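Local coordinates for protein Rbam17540 (Bacillus amyloliquefaciens, PDB 2YOY) that probably cleaves cellulose oxidatively as a copper-dependent lytic polysaccharide monooxygenase of the CBM33 type, at residues 10-23 and 26-40. Numbering follows the deposited sequence.
Sequences RAYMGALEKQTMGW and AAQKYGSVIDNPQSV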
loop_
_atom_site.group_PDB
_atom_site.type_symbol
_atom_site.label_atom_id
_atom_site.label_comp_id
_atom_site.label_asym_id
_atom_site.label_seq_id
_atom_site.Cartn_x
_atom_site.Cartn_y
_atom_site.Cartn_z
ATOM N N ARG A 10 -1.974 3.710 -4.049
ATOM C CA ARG A 10 -3.317 3.839 -4.497
ATOM C C ARG A 10 -4.122 4.801 -3.660
ATOM O O ARG A 10 -4.938 5.548 -4.223
ATOM C CB ARG A 10 -3.975 2.406 -4.572
ATOM C CG ARG A 10 -5.375 2.390 -5.128
ATOM C CD ARG A 10 -6.014 1.001 -4.916
ATOM N NE ARG A 10 -5.329 -0.052 -5.654
ATOM C CZ ARG A 10 -5.563 -1.369 -5.530
ATOM N NH1 ARG A 10 -6.511 -1.835 -4.707
ATOM N NH2 ARG A 10 -4.858 -2.226 -6.280
ATOM N N ALA A 11 -3.919 4.800 -2.332
ATOM C CA ALA A 11 -4.600 5.690 -1.459
ATOM C C ALA A 11 -4.269 7.168 -1.757
ATOM O O ALA A 11 -5.182 8.021 -1.860
ATOM C CB ALA A 11 -4.255 5.376 -0.017
ATOM N N TYR A 12 -2.986 7.445 -1.946
ATOM C CA TYR A 12 -2.590 8.791 -2.283
ATOM C C TYR A 12 -3.096 9.203 -3.702
ATOM O O TYR A 12 -3.554 10.351 -3.912
ATOM C CB TYR A 12 -1.108 8.854 -2.123
ATOM C CG TYR A 12 -0.523 10.247 -2.382
ATOM C CD1 TYR A 12 -1.142 11.387 -1.899
ATOM C CD2 TYR A 12 0.646 10.384 -3.138
ATOM C CE1 TYR A 12 -0.566 12.650 -2.155
ATOM C CE2 TYR A 12 1.215 11.623 -3.379
ATOM C CZ TYR A 12 0.600 12.738 -2.903
ATOM O OH TYR A 12 1.180 13.952 -3.174
ATOM N N MET A 13 -3.061 8.262 -4.667
ATOM C CA MET A 13 -3.658 8.475 -5.973
ATOM C C MET A 13 -5.129 8.887 -5.831
ATOM O O MET A 13 -5.616 9.763 -6.566
ATOM C CB MET A 13 -3.560 7.236 -6.868
ATOM C CG MET A 13 -3.800 7.423 -8.381
ATOM S SD MET A 13 -2.313 8.147 -9.086
ATOM C CE MET A 13 -1.225 6.708 -9.268
ATOM N N GLY A 14 -5.825 8.329 -4.845
ATOM C CA GLY A 14 -7.239 8.774 -4.566
ATOM C C GLY A 14 -7.335 10.263 -4.194
ATOM O O GLY A 14 -8.163 11.024 -4.750
ATOM N N ALA A 15 -6.472 10.661 -3.270
ATOM C CA ALA A 15 -6.366 12.061 -2.839
ATOM C C ALA A 15 -6.001 12.946 -3.997
ATOM O O ALA A 15 -6.550 14.031 -4.140
ATOM C CB ALA A 15 -5.355 12.194 -1.730
ATOM N N LEU A 16 -5.057 12.515 -4.819
ATOM C CA LEU A 16 -4.744 13.261 -6.055
ATOM C C LEU A 16 -5.882 13.395 -6.988
ATOM O O LEU A 16 -6.083 14.487 -7.532
ATOM C CB LEU A 16 -3.505 12.693 -6.758
ATOM C CG LEU A 16 -2.197 12.763 -6.001
ATOM C CD1 LEU A 16 -1.094 12.170 -6.854
ATOM C CD2 LEU A 16 -1.788 14.192 -5.602
ATOM N N GLU A 17 -6.653 12.304 -7.241
ATOM C CA GLU A 17 -7.771 12.386 -8.182
ATOM C C GLU A 17 -9.000 13.146 -7.632
ATOM O O GLU A 17 -9.802 13.689 -8.402
ATOM C CB GLU A 17 -8.206 10.970 -8.606
ATOM C CG GLU A 17 -7.148 10.295 -9.485
ATOM C CD GLU A 17 -7.684 9.463 -10.572
ATOM O OE1 GLU A 17 -7.927 10.025 -11.688
ATOM O OE2 GLU A 17 -7.761 8.212 -10.392
ATOM N N LYS A 18 -9.117 13.244 -6.329
ATOM C CA LYS A 18 -10.084 14.176 -5.718
ATOM C C LYS A 18 -9.878 15.575 -6.309
ATOM O O LYS A 18 -10.846 16.263 -6.637
ATOM C CB LYS A 18 -9.959 14.129 -4.216
ATOM C CG LYS A 18 -10.719 15.193 -3.462
ATOM C CD LYS A 18 -10.499 14.999 -1.966
ATOM C CE LYS A 18 -10.094 16.279 -1.271
ATOM N NZ LYS A 18 -9.853 16.052 0.176
ATOM N N GLN A 19 -8.615 15.974 -6.472
ATOM C CA GLN A 19 -8.296 17.309 -6.970
ATOM C C GLN A 19 -8.622 17.436 -8.455
ATOM O O GLN A 19 -9.117 18.486 -8.890
ATOM C CB GLN A 19 -6.823 17.654 -6.728
ATOM C CG GLN A 19 -6.362 17.641 -5.280
ATOM C CD GLN A 19 -6.981 18.758 -4.457
ATOM O OE1 GLN A 19 -7.117 19.888 -4.926
ATOM N NE2 GLN A 19 -7.358 18.447 -3.222
ATOM N N THR A 20 -8.358 16.399 -9.257
ATOM C CA THR A 20 -8.576 16.491 -10.705
ATOM C C THR A 20 -10.003 16.140 -11.145
ATOM O O THR A 20 -10.538 16.777 -12.073
ATOM C CB THR A 20 -7.586 15.605 -11.501
ATOM O OG1 THR A 20 -7.718 14.241 -11.081
ATOM C CG2 THR A 20 -6.166 16.054 -11.260
ATOM N N MET A 21 -10.605 15.128 -10.510
ATOM C CA MET A 21 -11.928 14.631 -10.904
ATOM C C MET A 21 -13.061 15.138 -9.983
ATOM O O MET A 21 -14.226 15.023 -10.311
ATOM C CB MET A 21 -11.902 13.114 -10.899
ATOM C CG MET A 21 -10.766 12.520 -11.736
ATOM S SD MET A 21 -10.918 12.658 -13.534
ATOM C CE MET A 21 -9.880 14.073 -13.896
ATOM N N GLY A 22 -12.718 15.678 -8.823
ATOM C CA GLY A 22 -13.693 16.193 -7.860
ATOM C C GLY A 22 -14.105 15.129 -6.864
ATOM O O GLY A 22 -13.825 13.939 -7.043
ATOM N N TRP A 23 -14.770 15.559 -5.798
ATOM C CA TRP A 23 -15.002 14.708 -4.677
ATOM C C TRP A 23 -15.871 13.488 -5.070
ATOM O O TRP A 23 -15.545 12.364 -4.717
ATOM C CB TRP A 23 -15.718 15.434 -3.565
ATOM C CG TRP A 23 -14.925 15.859 -2.506
ATOM C CD1 TRP A 23 -14.439 15.082 -1.499
ATOM C CD2 TRP A 23 -14.556 17.190 -2.221
ATOM N NE1 TRP A 23 -13.731 15.835 -0.636
ATOM C CE2 TRP A 23 -13.772 17.146 -1.056
ATOM C CE3 TRP A 23 -14.742 18.407 -2.871
ATOM C CZ2 TRP A 23 -13.192 18.272 -0.506
ATOM C CZ3 TRP A 23 -14.163 19.544 -2.315
ATOM C CH2 TRP A 23 -13.405 19.465 -1.138
ATOM N N ALA A 26 -14.156 11.046 -7.748
ATOM C CA ALA A 26 -13.038 10.355 -7.083
ATOM C C ALA A 26 -13.541 9.323 -6.049
ATOM O O ALA A 26 -12.997 8.238 -5.933
ATOM C CB ALA A 26 -12.059 11.360 -6.465
ATOM N N ALA A 27 -14.596 9.631 -5.309
ATOM C CA ALA A 27 -15.017 8.760 -4.241
ATOM C C ALA A 27 -15.729 7.560 -4.857
ATOM O O ALA A 27 -15.652 6.419 -4.340
ATOM C CB ALA A 27 -15.954 9.524 -3.319
ATOM N N GLN A 28 -16.342 7.792 -6.015
ATOM C CA GLN A 28 -16.983 6.665 -6.728
ATOM C C GLN A 28 -15.952 5.607 -7.121
ATOM O O GLN A 28 -16.242 4.421 -7.127
ATOM C CB GLN A 28 -17.764 7.151 -7.956
ATOM C CG GLN A 28 -19.200 7.470 -7.572
ATOM C CD GLN A 28 -19.927 8.360 -8.547
ATOM O OE1 GLN A 28 -19.334 8.988 -9.436
ATOM N NE2 GLN A 28 -21.232 8.440 -8.366
ATOM N N LYS A 29 -14.744 6.063 -7.412
ATOM C CA LYS A 29 -13.651 5.204 -7.905
ATOM C C LYS A 29 -12.869 4.582 -6.721
ATOM O O LYS A 29 -12.480 3.424 -6.793
ATOM C CB LYS A 29 -12.773 6.030 -8.848
ATOM C CG LYS A 29 -11.553 5.330 -9.393
ATOM C CD LYS A 29 -10.865 6.215 -10.432
ATOM C CE LYS A 29 -9.604 5.537 -10.956
ATOM N NZ LYS A 29 -9.048 6.356 -12.073
ATOM N N TYR A 30 -12.625 5.344 -5.655
ATOM C CA TYR A 30 -11.736 4.936 -4.573
ATOM C C TYR A 30 -12.432 4.695 -3.222
ATOM O O TYR A 30 -11.847 4.052 -2.328
ATOM C CB TYR A 30 -10.673 6.044 -4.305
ATOM C CG TYR A 30 -9.682 6.270 -5.412
ATOM C CD1 TYR A 30 -9.947 7.162 -6.461
ATOM C CD2 TYR A 30 -8.455 5.578 -5.423
ATOM C CE1 TYR A 30 -9.020 7.363 -7.481
ATOM C CE2 TYR A 30 -7.528 5.758 -6.430
ATOM C CZ TYR A 30 -7.822 6.634 -7.471
ATOM O OH TYR A 30 -6.917 6.815 -8.487
ATOM N N GLY A 31 -13.635 5.247 -3.050
ATOM C CA GLY A 31 -14.266 5.371 -1.742
ATOM C C GLY A 31 -13.711 6.474 -0.875
ATOM O O GLY A 31 -12.974 7.333 -1.353
ATOM N N SER A 32 -14.068 6.468 0.402
ATOM C CA SER A 32 -13.801 7.589 1.286
ATOM C C SER A 32 -12.337 7.877 1.651
ATOM O O SER A 32 -12.027 8.921 2.278
ATOM C CB SER A 32 -14.607 7.415 2.576
ATOM O OG SER A 32 -14.236 6.213 3.243
ATOM N N VAL A 33 -11.431 6.979 1.269
ATOM C CA VAL A 33 -10.025 7.223 1.471
ATOM C C VAL A 33 -9.520 8.496 0.814
ATOM O O VAL A 33 -8.490 8.987 1.222
ATOM C CB VAL A 33 -9.173 5.992 1.021
ATOM C CG1 VAL A 33 -9.152 5.843 -0.508
ATOM C CG2 VAL A 33 -7.772 6.097 1.580
ATOM N N ILE A 34 -10.228 9.029 -0.199
ATOM C CA ILE A 34 -9.760 10.210 -0.869
ATOM C C ILE A 34 -9.477 11.392 0.091
ATOM O O ILE A 34 -8.627 12.253 -0.215
ATOM C CB ILE A 34 -10.714 10.644 -2.006
ATOM C CG1 ILE A 34 -12.071 11.146 -1.440
ATOM C CG2 ILE A 34 -10.814 9.566 -3.085
ATOM C CD1 ILE A 34 -13.038 11.624 -2.497
ATOM N N ASP A 35 -10.158 11.406 1.244
ATOM C CA ASP A 35 -10.042 12.481 2.209
ATOM C C ASP A 35 -8.974 12.220 3.242
ATOM O O ASP A 35 -8.527 13.176 3.892
ATOM C CB ASP A 35 -11.386 12.697 2.924
ATOM C CG ASP A 35 -12.351 13.531 2.117
ATOM O OD1 ASP A 35 -11.942 14.134 1.113
ATOM O OD2 ASP A 35 -13.534 13.589 2.496
ATOM N N ASN A 36 -8.553 10.953 3.362
ATOM C CA ASN A 36 -7.666 10.508 4.420
ATOM C C ASN A 36 -6.772 9.381 3.938
ATOM O O ASN A 36 -6.819 8.243 4.457
ATOM C CB ASN A 36 -8.495 10.026 5.619
ATOM C CG ASN A 36 -9.264 11.166 6.286
ATOM O OD1 ASN A 36 -8.653 12.167 6.719
ATOM N ND2 ASN A 36 -10.565 11.026 6.376
ATOM N N PRO A 37 -5.915 9.688 2.964
ATOM C CA PRO A 37 -5.015 8.638 2.432
ATOM C C PRO A 37 -4.025 8.079 3.463
ATOM O O PRO A 37 -3.453 6.992 3.263
ATOM C CB PRO A 37 -4.303 9.345 1.273
ATOM C CG PRO A 37 -4.349 10.816 1.663
ATOM C CD PRO A 37 -5.692 10.995 2.307
ATOM N N GLN A 38 -3.793 8.828 4.542
ATOM C CA GLN A 38 -2.939 8.404 5.660
ATOM C C GLN A 38 -3.533 7.378 6.609
ATOM O O GLN A 38 -2.858 6.958 7.542
ATOM C CB GLN A 38 -2.515 9.657 6.497
ATOM C CG GLN A 38 -3.632 10.293 7.342
ATOM C CD GLN A 38 -4.455 11.341 6.596
ATOM O OE1 GLN A 38 -4.440 11.411 5.366
ATOM N NE2 GLN A 38 -5.190 12.174 7.355
ATOM N N SER A 39 -4.779 6.956 6.371
ATOM C CA SER A 39 -5.515 6.179 7.372
ATOM C C SER A 39 -5.814 4.760 6.952
ATOM O O SER A 39 -6.773 4.230 7.435
ATOM C CB SER A 39 -6.811 6.916 7.760
ATOM O OG SER A 39 -6.500 8.245 8.160
ATOM N N VAL A 40 -4.972 4.134 6.113
ATOM C CA VAL A 40 -5.222 2.704 5.730
ATOM C C VAL A 40 -4.589 1.753 6.788
ATOM O O VAL A 40 -3.544 1.088 6.594
ATOM C CB VAL A 40 -4.769 2.410 4.299
ATOM C CG1 VAL A 40 -5.364 1.067 3.831
ATOM C CG2 VAL A 40 -5.200 3.469 3.338
HETATM O O HOH W 1 -7.426 14.358 0.696
#
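A helical hairpin, part of the helical insertion between the first strand and the rest of the LPMO beta-sandwich, brings Y30 over G14 and its OH to E17. Helix 10-21 and the 26-30 part of helix 23-30 run nearly antiparallel, at 155°; G22 is the N-cap of the second. The Y30 ring fits as a knob among R10, M13, G14 and E17. G14 CA lies over the ring centre, 3.3 Å from the centroid, in a CH-pi contact that its lack of a side chain allows. At the ring edge, Y30 OH donates to E17 OE2 at 2.5 Å, on the anti lone pair. K29 NZ, on an extended chain, takes the syn lone pair of the same oxygen in a salt bridge of 2.8 Å. A leucine in place of Y30 would probably leave G14 CA without its aromatic cover and E17 held by K29 alone within the hairpin. The W78 ring meets that of Y30 at about 50°, and R10 forms a salt bridge with D174. At the start of helix 10-21, A11 CB packs on V33 of the 3-10 segment 32-35 and on P37 and V40 beyond it. In that segment, D35 OD1 accepts from K18 NZ, as a salt bridge, and from W23 NE1, each at 3.0 Å. A bend at chi3 (130°) turns K18 toward D35, and its CE lies 3.3 Å above the W23 ring plane, toward the rim.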